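Transcription termination factor FttA (Methanosarcina mazei, PDB 2XR1) probably terminates transcription by cutting nascent RNA at the exit channel of RNA polymerase, as a homodimeric zinc-dependent nuclease of the metallo-beta-lactamase superfamily. Local coordinates at residues T187-C192 / L227-V232; G191-G196 / A612-A617; V277-D282 / A418-R423. All blocks are in the same frame, centred on the assembly; numbering follows the deposited sequence.

Interaction 1. Residues T187-C192 / L227-V232; sequences TALGGC and LYVPEV
L189 reaches from strand 185-190 into the turn at V229 and V232, and its two methyls each take one of the two valines. At the start of the side chain, CB touches nothing in 227-232. With chi1 at -59°, CG stands anti to the carbonyl carbon and the branch is carried toward the loop; L189 CG is still 4.6 Å from V232 CG2. The fork then separates the partners: L189 CD1 meets V232 CG2 at 3.3 Å, while L189 CD2 meets V229 CG2 at 3.7 Å. The L189 and V229 side chains run alongside one another, pointing opposite ways. A backbone bond of 2.9 Å from V232 N to V229 O closes a turn in the loop, on which both valines face the same leucine. L210 of the neighbouring strand 208-211 touches L189 and V232 as well.

At the other end of the contact, T187 CG2 lies 4.1 Å from E231 OE2, with the two side chains set roughly perpendicular. Their polar ends are engaged by other residues: T187 OG1 hydrogen-bonds T636 OG1, and E231 OE2 forms a salt bridge with R185 of the second subunit. The contact thus joins an apolar core inside the metallo-beta-lactamase domain to a carboxylate turned to the dimer interface, where the arginine would offset the cost of burying its charge.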
ATOM      1  N   THR B 187       1.459   5.272   3.717  1.00 28.16           N
ATOM      2  CA  THR B 187       2.268   4.098   3.374  1.00 29.83           C
ATOM      3  C   THR B 187       3.707   4.459   3.649  1.00 29.19           C
ATOM      4  O   THR B 187       4.108   5.575   3.371  1.00 28.53           O
ATOM      5  CB  THR B 187       2.147   3.683   1.886  1.00 31.61           C
ATOM      6  OG1 THR B 187       0.785   3.440   1.536  1.00 33.06           O
ATOM      7  CG2 THR B 187       2.939   2.391   1.600  1.00 33.26           C
ATOM      8  N   ALA B 188       4.473   3.529   4.220  1.00 29.92           N
ATOM      9  CA  ALA B 188       5.893   3.767   4.529  1.00 29.41           C
ATOM     10  C   ALA B 188       6.759   3.140   3.441  1.00 30.90           C
ATOM     11  O   ALA B 188       6.563   1.969   3.079  1.00 32.55           O
ATOM     12  CB  ALA B 188       6.265   3.189   5.907  1.00 29.35           C
ATOM     13  N   LEU B 189       7.707   3.902   2.916  1.00 29.93           N
ATOM     14  CA  LEU B 189       8.573   3.373   1.909  1.00 31.99           C
ATOM     15  C   LEU B 189      10.047   3.316   2.327  1.00 32.45           C
ATOM     16  O   LEU B 189      10.892   2.885   1.549  1.00 34.83           O
ATOM     17  CB  LEU B 189       8.436   4.207   0.670  1.00 32.42           C
ATOM     18  CG  LEU B 189       7.025   4.255   0.100  1.00 33.16           C
ATOM     19  CD1 LEU B 189       6.970   5.351  -0.967  1.00 31.99           C
ATOM     20  CD2 LEU B 189       6.606   2.923  -0.492  1.00 32.71           C
ATOM     21  N   GLY B 190      10.339   3.764   3.535  1.00 31.14           N
ATOM     22  CA  GLY B 190      11.651   3.664   4.132  1.00 31.71           C
ATOM     23  C   GLY B 190      11.658   4.541   5.364  1.00 30.43           C
ATOM     24  O   GLY B 190      10.895   5.463   5.435  1.00 29.53           O
ATOM     25  N   GLY B 191      12.531   4.268   6.317  1.00 30.96           N
ATOM     26  CA  GLY B 191      12.631   5.087   7.517  1.00 30.44           C
ATOM     27  C   GLY B 191      11.877   4.519   8.715  1.00 30.79           C
ATOM     28  O   GLY B 191      11.628   5.229   9.702  1.00 29.14           O
ATOM     29  N   CYS B 192      11.549   3.230   8.641  1.00 32.52           N
ATOM     30  CA  CYS B 192      10.763   2.587   9.675  1.00 33.37           C
ATOM     31  C   CYS B 192      11.555   1.458  10.296  1.00 34.67           C
ATOM     32  O   CYS B 192      12.079   0.582   9.603  1.00 36.22           O
ATOM     33  CB  CYS B 192       9.405   2.128   9.114  1.00 33.11           C
ATOM     34  SG  CYS B 192       8.341   3.593   8.657  1.00 35.93           S
ATOM     35  N   LEU B 227      10.909   2.584  -3.852  1.00 39.45           N
ATOM     36  CA  LEU B 227      10.267   3.491  -4.788  1.00 39.48           C
ATOM     37  C   LEU B 227       9.590   2.764  -5.957  1.00 42.22           C
ATOM     38  O   LEU B 227       8.891   3.426  -6.719  1.00 42.86           O
ATOM     39  CB  LEU B 227      11.269   4.497  -5.347  1.00 39.17           C
ATOM     40  CG  LEU B 227      11.901   5.475  -4.362  1.00 38.53           C
ATOM     41  CD1 LEU B 227      12.955   6.383  -5.042  1.00 38.91           C
ATOM     42  CD2 LEU B 227      10.816   6.311  -3.637  1.00 35.34           C
ATOM     43  N   TYR B 228       9.747   1.444  -6.098  1.00 43.41           N
ATOM     44  CA  TYR B 228       9.358   0.771  -7.349  1.00 46.08           C
ATOM     45  C   TYR B 228       7.982   0.068  -7.232  1.00 46.06           C
ATOM     46  O   TYR B 228       7.603  -0.716  -8.096  1.00 49.37           O
ATOM     47  CB  TYR B 228      10.499  -0.153  -7.835  0.50 49.12           C
ATOM     48  CG  TYR B 228      11.827   0.606  -7.897  0.50 50.63           C
ATOM     49  CD1 TYR B 228      12.603   0.775  -6.750  0.50 51.04           C
ATOM     50  CD2 TYR B 228      12.267   1.217  -9.078  0.50 52.80           C
ATOM     51  CE1 TYR B 228      13.791   1.493  -6.782  0.50 50.77           C
ATOM     52  CE2 TYR B 228      13.460   1.940  -9.114  0.50 52.76           C
ATOM     53  CZ  TYR B 228      14.212   2.074  -7.962  0.50 51.57           C
ATOM     54  OH  TYR B 228      15.391   2.780  -7.966  0.50 49.75           O
ATOM     55  N   VAL B 229       7.228   0.388  -6.191  1.00 43.37           N
ATOM     56  CA  VAL B 229       5.996  -0.305  -5.840  1.00 43.01           C
ATOM     57  C   VAL B 229       4.782   0.405  -6.342  1.00 43.15           C
ATOM     58  O   VAL B 229       4.821   1.594  -6.530  1.00 42.06           O
ATOM     59  CB  VAL B 229       5.817  -0.406  -4.284  1.00 41.40           C
ATOM     60  CG1 VAL B 229       6.855  -1.302  -3.694  1.00 39.90           C
ATOM     61  CG2 VAL B 229       5.797   0.987  -3.594  1.00 34.11           C
ATOM     62  N   PRO B 230       3.658  -0.307  -6.495  1.00 45.28           N
ATOM     63  CA  PRO B 230       2.477   0.274  -7.136  1.00 46.42           C
ATOM     64  C   PRO B 230       1.975   1.572  -6.540  1.00 44.71           C
ATOM     65  O   PRO B 230       1.348   2.327  -7.236  1.00 46.23           O
ATOM     66  CB  PRO B 230       1.433  -0.812  -6.951  1.00 47.44           C
ATOM     67  CG  PRO B 230       2.193  -2.010  -7.023  1.00 48.87           C
ATOM     68  CD  PRO B 230       3.469  -1.743  -6.297  1.00 47.01           C
ATOM     69  N   GLU B 231       2.271   1.830  -5.285  1.00 43.02           N
ATOM     70  CA  GLU B 231       1.831   3.045  -4.600  1.00 41.79           C
ATOM     71  C   GLU B 231       2.573   4.272  -5.010  1.00 41.81           C
ATOM     72  O   GLU B 231       2.138   5.353  -4.695  1.00 41.28           O
ATOM     73  CB  GLU B 231       2.055   2.925  -3.077  1.00 39.59           C
ATOM     74  CG  GLU B 231       1.300   1.821  -2.396  1.00 40.38           C
ATOM     75  CD  GLU B 231       1.963   0.459  -2.502  1.00 43.83           C
ATOM     76  OE1 GLU B 231       2.310  -0.011  -3.606  1.00 47.93           O
ATOM     77  OE2 GLU B 231       2.119  -0.179  -1.477  1.00 45.86           O
ATOM     78  N   VAL B 232       3.737   4.109  -5.623  1.00 44.11           N
ATOM     79  CA  VAL B 232       4.560   5.239  -6.026  1.00 44.22           C
ATOM     80  C   VAL B 232       4.695   5.341  -7.543  1.00 47.58           C
ATOM     81  O   VAL B 232       4.766   6.446  -8.059  1.00 47.14           O
ATOM     82  CB  VAL B 232       5.905   5.173  -5.327  1.00 42.92           C
ATOM     83  CG1 VAL B 232       7.018   5.835  -6.167  1.00 45.12           C
ATOM     84  CG2 VAL B 232       5.777   5.848  -4.020  1.00 40.64           C
TER

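Interaction 2. Residues G191-G196 / A612-A617; sequences GCKEVG and ACVDLA
A chi1 of -66° places C613 SG anti to its own carbonyl carbon, and from there the sulfur reaches off helix 610-624 to the backbone of K193. The K193 side chain, for its part, stays extended through chi2 and chi3 and turns only at its last torsion, chi4 70°. C613 SG lies 4.0 Å from K193 N and 4.1 Å from K193 CA, so the sulfur packs on the main chain of the loop and forms no hydrogen bond with it. Farther out, K193 CE passes V614 CG2 at 4.3 Å, a loose van der Waals touch near the end of the lysine chain. The turn at chi4 directs the ammonium to T632 OG1 and L631 O, which hold it by hydrogen bonds. A630 of strand 627-630 packs against all three residues, K193, C613 and V614.

The loop is braced from within. G191 N donates to E194 OE2 over 3.0 Å in a nearly straight bond (175° at the hydrogen), which E194 OE2 accepts on its anti lone pair. The same oxygen makes a salt bridge with R197 NE and a hydrogen bond with N633 ND2; these partners should together restrain the carboxylate and stabilise its negative charge.

The backbone of G191 is also hydrogen-bonded to that of H607, a ligand of the second zinc ion, and the side chains of C613 and H607 are about 6 Å apart. Helix 610-624 connects the adjacent parallel strands 602-606 and 627-630, so the contact sets the loop after strand 185-190 against a beta-alpha-beta crossover of the metallo-beta-lactamase fold, beside the end of the strand that leads to the zinc-binding histidine.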
ATOM      1  N   GLY B 191      12.531   4.268   6.317  1.00 30.96           N
ATOM      2  CA  GLY B 191      12.631   5.087   7.517  1.00 30.44           C
ATOM      3  C   GLY B 191      11.877   4.519   8.715  1.00 30.79           C
ATOM      4  O   GLY B 191      11.628   5.229   9.702  1.00 29.14           O
ATOM      5  N   CYS B 192      11.549   3.230   8.641  1.00 32.52           N
ATOM      6  CA  CYS B 192      10.763   2.587   9.675  1.00 33.37           C
ATOM      7  C   CYS B 192      11.555   1.458  10.296  1.00 34.67           C
ATOM      8  O   CYS B 192      12.079   0.582   9.603  1.00 36.22           O
ATOM      9  CB  CYS B 192       9.405   2.128   9.114  1.00 33.11           C
ATOM     10  SG  CYS B 192       8.341   3.593   8.657  1.00 35.93           S
ATOM     11  N   LYS B 193      11.656   1.507  11.618  1.00 34.45           N
ATOM     12  CA  LYS B 193      12.469   0.544  12.378  1.00 36.08           C
ATOM     13  C   LYS B 193      13.914   0.610  11.919  1.00 36.37           C
ATOM     14  O   LYS B 193      14.664  -0.346  12.060  1.00 38.57           O
ATOM     15  CB  LYS B 193      11.900  -0.872  12.276  1.00 37.38           C
ATOM     16  CG  LYS B 193      10.551  -1.058  12.973  1.00 37.96           C
ATOM     17  CD  LYS B 193      10.051  -2.475  12.765  1.00 42.68           C
ATOM     18  CE  LYS B 193       8.823  -2.849  13.592  1.00 44.76           C
ATOM     19  NZ  LYS B 193       7.598  -2.152  13.136  1.00 45.78           N
ATOM     20  N   GLU B 194      14.282   1.767  11.364  1.00 34.73           N
ATOM     21  CA  GLU B 194      15.654   2.051  10.921  1.00 35.27           C
ATOM     22  C   GLU B 194      15.840   3.583  10.947  1.00 33.63           C
ATOM     23  O   GLU B 194      14.895   4.351  10.989  1.00 31.30           O
ATOM     24  CB  GLU B 194      15.940   1.482   9.524  1.00 35.18           C
ATOM     25  CG  GLU B 194      15.065   2.103   8.434  1.00 34.57           C
ATOM     26  CD  GLU B 194      15.024   1.342   7.081  1.00 36.54           C
ATOM     27  OE1 GLU B 194      15.640   0.241   6.890  1.00 37.73           O
ATOM     28  OE2 GLU B 194      14.342   1.879   6.186  1.00 34.98           O
ATOM     29  N   VAL B 195      17.082   4.001  10.990  1.00 35.02           N
ATOM     30  CA  VAL B 195      17.441   5.374  10.686  1.00 34.72           C
ATOM     31  C   VAL B 195      17.900   5.308   9.272  1.00 35.26           C
ATOM     32  O   VAL B 195      18.622   4.386   8.919  1.00 40.42           O
ATOM     33  CB  VAL B 195      18.593   5.842  11.561  1.00 35.56           C
ATOM     34  CG1 VAL B 195      19.115   7.098  11.040  1.00 36.74           C
ATOM     35  CG2 VAL B 195      18.095   6.017  13.012  1.00 35.04           C
ATOM     36  N   GLY B 196      17.482   6.213   8.423  1.00 33.65           N
ATOM     37  CA  GLY B 196      17.892   6.128   7.038  1.00 33.65           C
ATOM     38  C   GLY B 196      16.727   5.951   6.094  1.00 32.57           C
ATOM     39  O   GLY B 196      15.744   5.331   6.440  1.00 31.01           O
ATOM     40  N   ALA B 612      14.137   1.182  19.389  1.00 36.35           N
ATOM     41  CA  ALA B 612      13.829   2.566  19.724  1.00 34.65           C
ATOM     42  C   ALA B 612      12.375   2.870  19.369  1.00 33.26           C
ATOM     43  O   ALA B 612      11.674   3.448  20.177  1.00 32.92           O
ATOM     44  CB  ALA B 612      14.843   3.571  19.032  1.00 32.52           C
ATOM     45  N   CYS B 613      11.940   2.498  18.165  1.00 32.84           N
ATOM     46  CA  CYS B 613      10.590   2.869  17.697  1.00 32.94           C
ATOM     47  C   CYS B 613       9.542   2.176  18.513  1.00 33.08           C
ATOM     48  O   CYS B 613       8.581   2.765  18.908  1.00 32.77           O
ATOM     49  CB  CYS B 613      10.394   2.524  16.219  1.00 33.37           C
ATOM     50  SG  CYS B 613      11.477   3.502  15.048  1.00 35.74           S
ATOM     51  N   VAL B 614       9.753   0.901  18.770  1.00 34.31           N
ATOM     52  CA  VAL B 614       8.795   0.088  19.506  1.00 34.94           C
ATOM     53  C   VAL B 614       8.715   0.493  20.991  1.00 35.60           C
ATOM     54  O   VAL B 614       7.629   0.520  21.583  1.00 35.47           O
ATOM     55  CB  VAL B 614       9.150  -1.445  19.310  1.00 36.43           C
ATOM     56  CG1 VAL B 614       8.341  -2.354  20.223  1.00 33.28           C
ATOM     57  CG2 VAL B 614       8.986  -1.829  17.797  1.00 34.91           C
ATOM     58  N   ASP B 615       9.855   0.825  21.575  1.00 35.48           N
ATOM     59  CA  ASP B 615       9.898   1.273  22.972  1.00 36.99           C
ATOM     60  C   ASP B 615       9.159   2.597  23.145  1.00 35.25           C
ATOM     61  O   ASP B 615       8.328   2.754  24.021  1.00 36.27           O
ATOM     62  CB  ASP B 615      11.351   1.482  23.413  1.00 37.72           C
ATOM     63  CG  ASP B 615      11.532   1.479  24.937  1.00 45.69           C
ATOM     64  OD1 ASP B 615      10.628   1.969  25.708  1.00 51.25           O
ATOM     65  OD2 ASP B 615      12.629   0.980  25.359  1.00 54.68           O
ATOM     66  N   LEU B 616       9.469   3.556  22.300  1.00 33.20           N
ATOM     67  CA  LEU B 616       8.798   4.814  22.374  1.00 32.52           C
ATOM     68  C   LEU B 616       7.290   4.648  22.150  1.00 32.56           C
ATOM     69  O   LEU B 616       6.486   5.239  22.874  1.00 33.38           O
ATOM     70  CB  LEU B 616       9.406   5.806  21.372  1.00 30.59           C
ATOM     71  CG  LEU B 616       8.824   7.204  21.460  1.00 29.92           C
ATOM     72  CD1 LEU B 616       9.143   7.837  22.805  1.00 31.37           C
ATOM     73  CD2 LEU B 616       9.303   8.074  20.318  1.00 27.12           C
ATOM     74  N   ALA B 617       6.893   3.859  21.157  1.00 32.38           N
ATOM     75  CA  ALA B 617       5.469   3.712  20.875  1.00 32.80           C
ATOM     76  C   ALA B 617       4.728   3.229  22.118  1.00 34.23           C
ATOM     77  O   ALA B 617       3.822   3.905  22.577  1.00 34.36           O
ATOM     78  CB  ALA B 617       5.202   2.806  19.705  1.00 31.97           C
TER

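Interaction 3. Residues V277-D282 / A418-R423; sequences VLLQLD and AFAVGR
The carbonyl oxygen of A420, whose methyl packs against L279, is gripped by two side chains, accepting hydrogen bonds from S424 OG and Q425 NE2. This is the loop between strand 414-417 of the parallel beta-CASP sheet and helix 423-436, with G422 at the N-cap position. S424 OG lies within bonding distance of F419 O as well, so its single proton must be shared or alternate between the two carbonyls. Q425 OE1 receives G422 N, so the start of the helix is tied back to the loop and should steady it.

Across the contact stands helix 270-290 of the metallo-beta-lactamase region, and its part is played by L279. The fork of this leucine straddles two neighbouring residues: L279 CD2 lies 3.7 Å from A420 CB, and the other branch turns to V421. All three side chains are buried. V421 also lies beside the metal site: its carbonyl oxygen hydrogen-bonds NE2 of the zinc ligand H247, a second-shell bond that would help fix the imidazole. Its chi1 of 56° sets CG1 between the backbone N and the carbonyl carbon, where V421 CG1 meets L279 CD1 nearly crosswise at 4.1 Å.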
ATOM      1  N   VAL B 277      20.665  21.698  -2.024  1.00 35.47           N
ATOM      2  CA  VAL B 277      21.490  21.787  -3.223  1.00 37.24           C
ATOM      3  C   VAL B 277      22.968  21.551  -2.875  1.00 37.87           C
ATOM      4  O   VAL B 277      23.684  20.816  -3.566  1.00 38.66           O
ATOM      5  CB  VAL B 277      21.285  23.154  -3.952  1.00 38.57           C
ATOM      6  CG1 VAL B 277      22.420  23.463  -4.938  1.00 39.48           C
ATOM      7  CG2 VAL B 277      19.931  23.131  -4.677  1.00 37.80           C
ATOM      8  N   LEU B 278      23.409  22.175  -1.793  1.00 37.22           N
ATOM      9  CA  LEU B 278      24.803  22.048  -1.352  1.00 38.54           C
ATOM     10  C   LEU B 278      25.147  20.612  -1.056  1.00 38.52           C
ATOM     11  O   LEU B 278      26.134  20.069  -1.578  1.00 40.48           O
ATOM     12  CB  LEU B 278      25.033  22.857  -0.083  1.00 37.96           C
ATOM     13  CG  LEU B 278      26.468  22.866   0.406  1.00 38.55           C
ATOM     14  CD1 LEU B 278      27.327  23.564  -0.607  1.00 38.95           C
ATOM     15  CD2 LEU B 278      26.546  23.527   1.735  1.00 35.90           C
ATOM     16  N   LEU B 279      24.333  19.991  -0.211  1.00 35.99           N
ATOM     17  CA  LEU B 279      24.608  18.624   0.186  1.00 36.48           C
ATOM     18  C   LEU B 279      24.451  17.637  -0.955  1.00 37.20           C
ATOM     19  O   LEU B 279      25.181  16.683  -1.010  1.00 38.44           O
ATOM     20  CB  LEU B 279      23.715  18.193   1.340  1.00 34.73           C
ATOM     21  CG  LEU B 279      23.898  18.916   2.665  1.00 34.81           C
ATOM     22  CD1 LEU B 279      22.853  18.403   3.665  1.00 32.62           C
ATOM     23  CD2 LEU B 279      25.345  18.785   3.157  1.00 35.91           C
ATOM     24  N   GLN B 280      23.504  17.855  -1.847  1.00 37.04           N
ATOM     25  CA  GLN B 280      23.316  16.945  -2.961  1.00 38.44           C
ATOM     26  C   GLN B 280      24.502  16.971  -3.917  1.00 42.12           C
ATOM     27  O   GLN B 280      25.062  15.919  -4.252  1.00 43.83           O
ATOM     28  CB  GLN B 280      22.012  17.250  -3.692  1.00 37.36           C
ATOM     29  CG  GLN B 280      20.748  16.778  -2.944  1.00 35.05           C
ATOM     30  CD  GLN B 280      19.456  17.146  -3.652  1.00 34.50           C
ATOM     31  OE1 GLN B 280      19.479  17.765  -4.694  1.00 35.49           O
ATOM     32  NE2 GLN B 280      18.324  16.750  -3.090  1.00 35.08           N
ATOM     33  N   LEU B 281      24.904  18.160  -4.356  1.00 43.87           N
ATOM     34  CA  LEU B 281      26.035  18.254  -5.293  1.00 47.22           C
ATOM     35  C   LEU B 281      27.252  17.647  -4.664  1.00 48.44           C
ATOM     36  O   LEU B 281      28.045  17.035  -5.344  1.00 51.67           O
ATOM     37  CB  LEU B 281      26.362  19.705  -5.679  1.00 48.36           C
ATOM     38  CG  LEU B 281      25.317  20.414  -6.538  1.00 48.56           C
ATOM     39  CD1 LEU B 281      25.613  21.893  -6.715  1.00 48.64           C
ATOM     40  CD2 LEU B 281      25.217  19.740  -7.894  1.00 50.74           C
ATOM     41  N   ASP B 282      27.402  17.823  -3.362  1.00 47.17           N
ATOM     42  CA  ASP B 282      28.533  17.261  -2.658  1.00 48.76           C
ATOM     43  C   ASP B 282      28.434  15.751  -2.538  1.00 48.86           C
ATOM     44  O   ASP B 282      29.428  15.061  -2.575  1.00 51.15           O
ATOM     45  CB  ASP B 282      28.636  17.856  -1.277  1.00 47.52           C
ATOM     46  CG  ASP B 282      29.868  17.382  -0.538  1.00 50.55           C
ATOM     47  OD1 ASP B 282      30.986  17.557  -1.055  1.00 53.10           O
ATOM     48  OD2 ASP B 282      29.707  16.817   0.577  1.00 53.35           O
ATOM     49  N   ALA B 418      31.518  15.288  12.016  1.00 37.61           N
ATOM     50  CA  ALA B 418      30.359  16.162  12.011  1.00 36.49           C
ATOM     51  C   ALA B 418      29.721  16.123  10.647  1.00 36.53           C
ATOM     52  O   ALA B 418      30.328  15.737   9.677  1.00 37.67           O
ATOM     53  CB  ALA B 418      30.802  17.571  12.311  1.00 36.10           C
ATOM     54  N   PHE B 419      28.487  16.562  10.575  1.00 36.08           N
ATOM     55  CA  PHE B 419      27.838  16.820   9.302  1.00 36.00           C
ATOM     56  C   PHE B 419      28.088  18.237   8.893  1.00 35.39           C
ATOM     57  O   PHE B 419      28.385  19.072   9.743  1.00 34.61           O
ATOM     58  CB  PHE B 419      26.341  16.516   9.427  1.00 35.33           C
ATOM     59  CG  PHE B 419      26.075  15.066   9.653  1.00 36.75           C
ATOM     60  CD1 PHE B 419      26.081  14.182   8.587  1.00 39.53           C
ATOM     61  CD2 PHE B 419      25.906  14.576  10.938  1.00 37.76           C
ATOM     62  CE1 PHE B 419      25.872  12.803   8.802  1.00 40.89           C
ATOM     63  CE2 PHE B 419      25.694  13.229  11.161  1.00 38.82           C
ATOM     64  CZ  PHE B 419      25.670  12.342  10.092  1.00 39.85           C
ATOM     65  N   ALA B 420      28.011  18.500   7.591  1.00 35.94           N
ATOM     66  CA  ALA B 420      28.146  19.862   7.104  1.00 36.80           C
ATOM     67  C   ALA B 420      27.201  20.780   7.847  1.00 36.72           C
ATOM     68  O   ALA B 420      27.612  21.863   8.289  1.00 37.43           O
ATOM     69  CB  ALA B 420      27.877  19.941   5.649  1.00 37.76           C
ATOM     70  N   VAL B 421      25.945  20.357   8.008  1.00 35.97           N
ATOM     71  CA  VAL B 421      24.988  21.130   8.785  1.00 35.23           C
ATOM     72  C   VAL B 421      24.388  20.268   9.860  1.00 35.62           C
ATOM     73  O   VAL B 421      23.988  19.141   9.604  1.00 36.13           O
ATOM     74  CB  VAL B 421      23.832  21.673   7.915  1.00 35.19           C
ATOM     75  CG1 VAL B 421      23.116  20.560   7.183  1.00 34.45           C
ATOM     76  CG2 VAL B 421      22.849  22.396   8.756  1.00 33.56           C
ATOM     77  N   GLY B 422      24.276  20.817  11.064  1.00 36.17           N
ATOM     78  CA  GLY B 422      23.802  20.066  12.200  1.00 35.75           C
ATOM     79  C   GLY B 422      24.846  20.109  13.306  1.00 36.53           C
ATOM     80  O   GLY B 422      24.957  21.117  14.054  1.00 38.35           O
ATOM     81  N   ARG B 423      25.650  19.066  13.412  1.00 35.58           N
ATOM     82  CA  ARG B 423      26.457  18.912  14.630  1.00 35.37           C
ATOM     83  C   ARG B 423      27.639  19.869  14.631  1.00 36.01           C
ATOM     84  O   ARG B 423      28.108  20.291  15.675  1.00 36.69           O
ATOM     85  CB  ARG B 423      26.952  17.476  14.755  1.00 35.92           C
ATOM     86  CG  ARG B 423      25.851  16.460  14.792  1.00 33.97           C
ATOM     87  CD  ARG B 423      26.367  15.120  14.582  1.00 34.65           C
ATOM     88  NE  ARG B 423      25.266  14.179  14.727  1.00 35.49           N
ATOM     89  CZ  ARG B 423      25.389  12.876  14.899  1.00 34.54           C
ATOM     90  NH1 ARG B 423      26.589  12.323  14.940  1.00 37.10           N
ATOM     91  NH2 ARG B 423      24.299  12.137  15.027  1.00 34.01           N
TER

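Overall arrangement
Interactions 1 and 2 begin from the same stretch of chain, sharing G191 and C192, and their centres are 16 Å apart. Strand 185-190 thus packs on the loop near the dimer interface, while the turn that follows it packs on helix 610-624. Interaction 3 lies farther off, its centre about 25 Å from that of interaction 1 and 24 Å from that of interaction 2, with nearest atoms about 12 and 8 Å away. Interactions 2 and 3 both lie near the dinuclear zinc site, next to different ligands, H607 and H247: the side chain of C613 is about 11 Å and that of V421 about 8 Å from a zinc ion. Interaction 1 is remote from the metals.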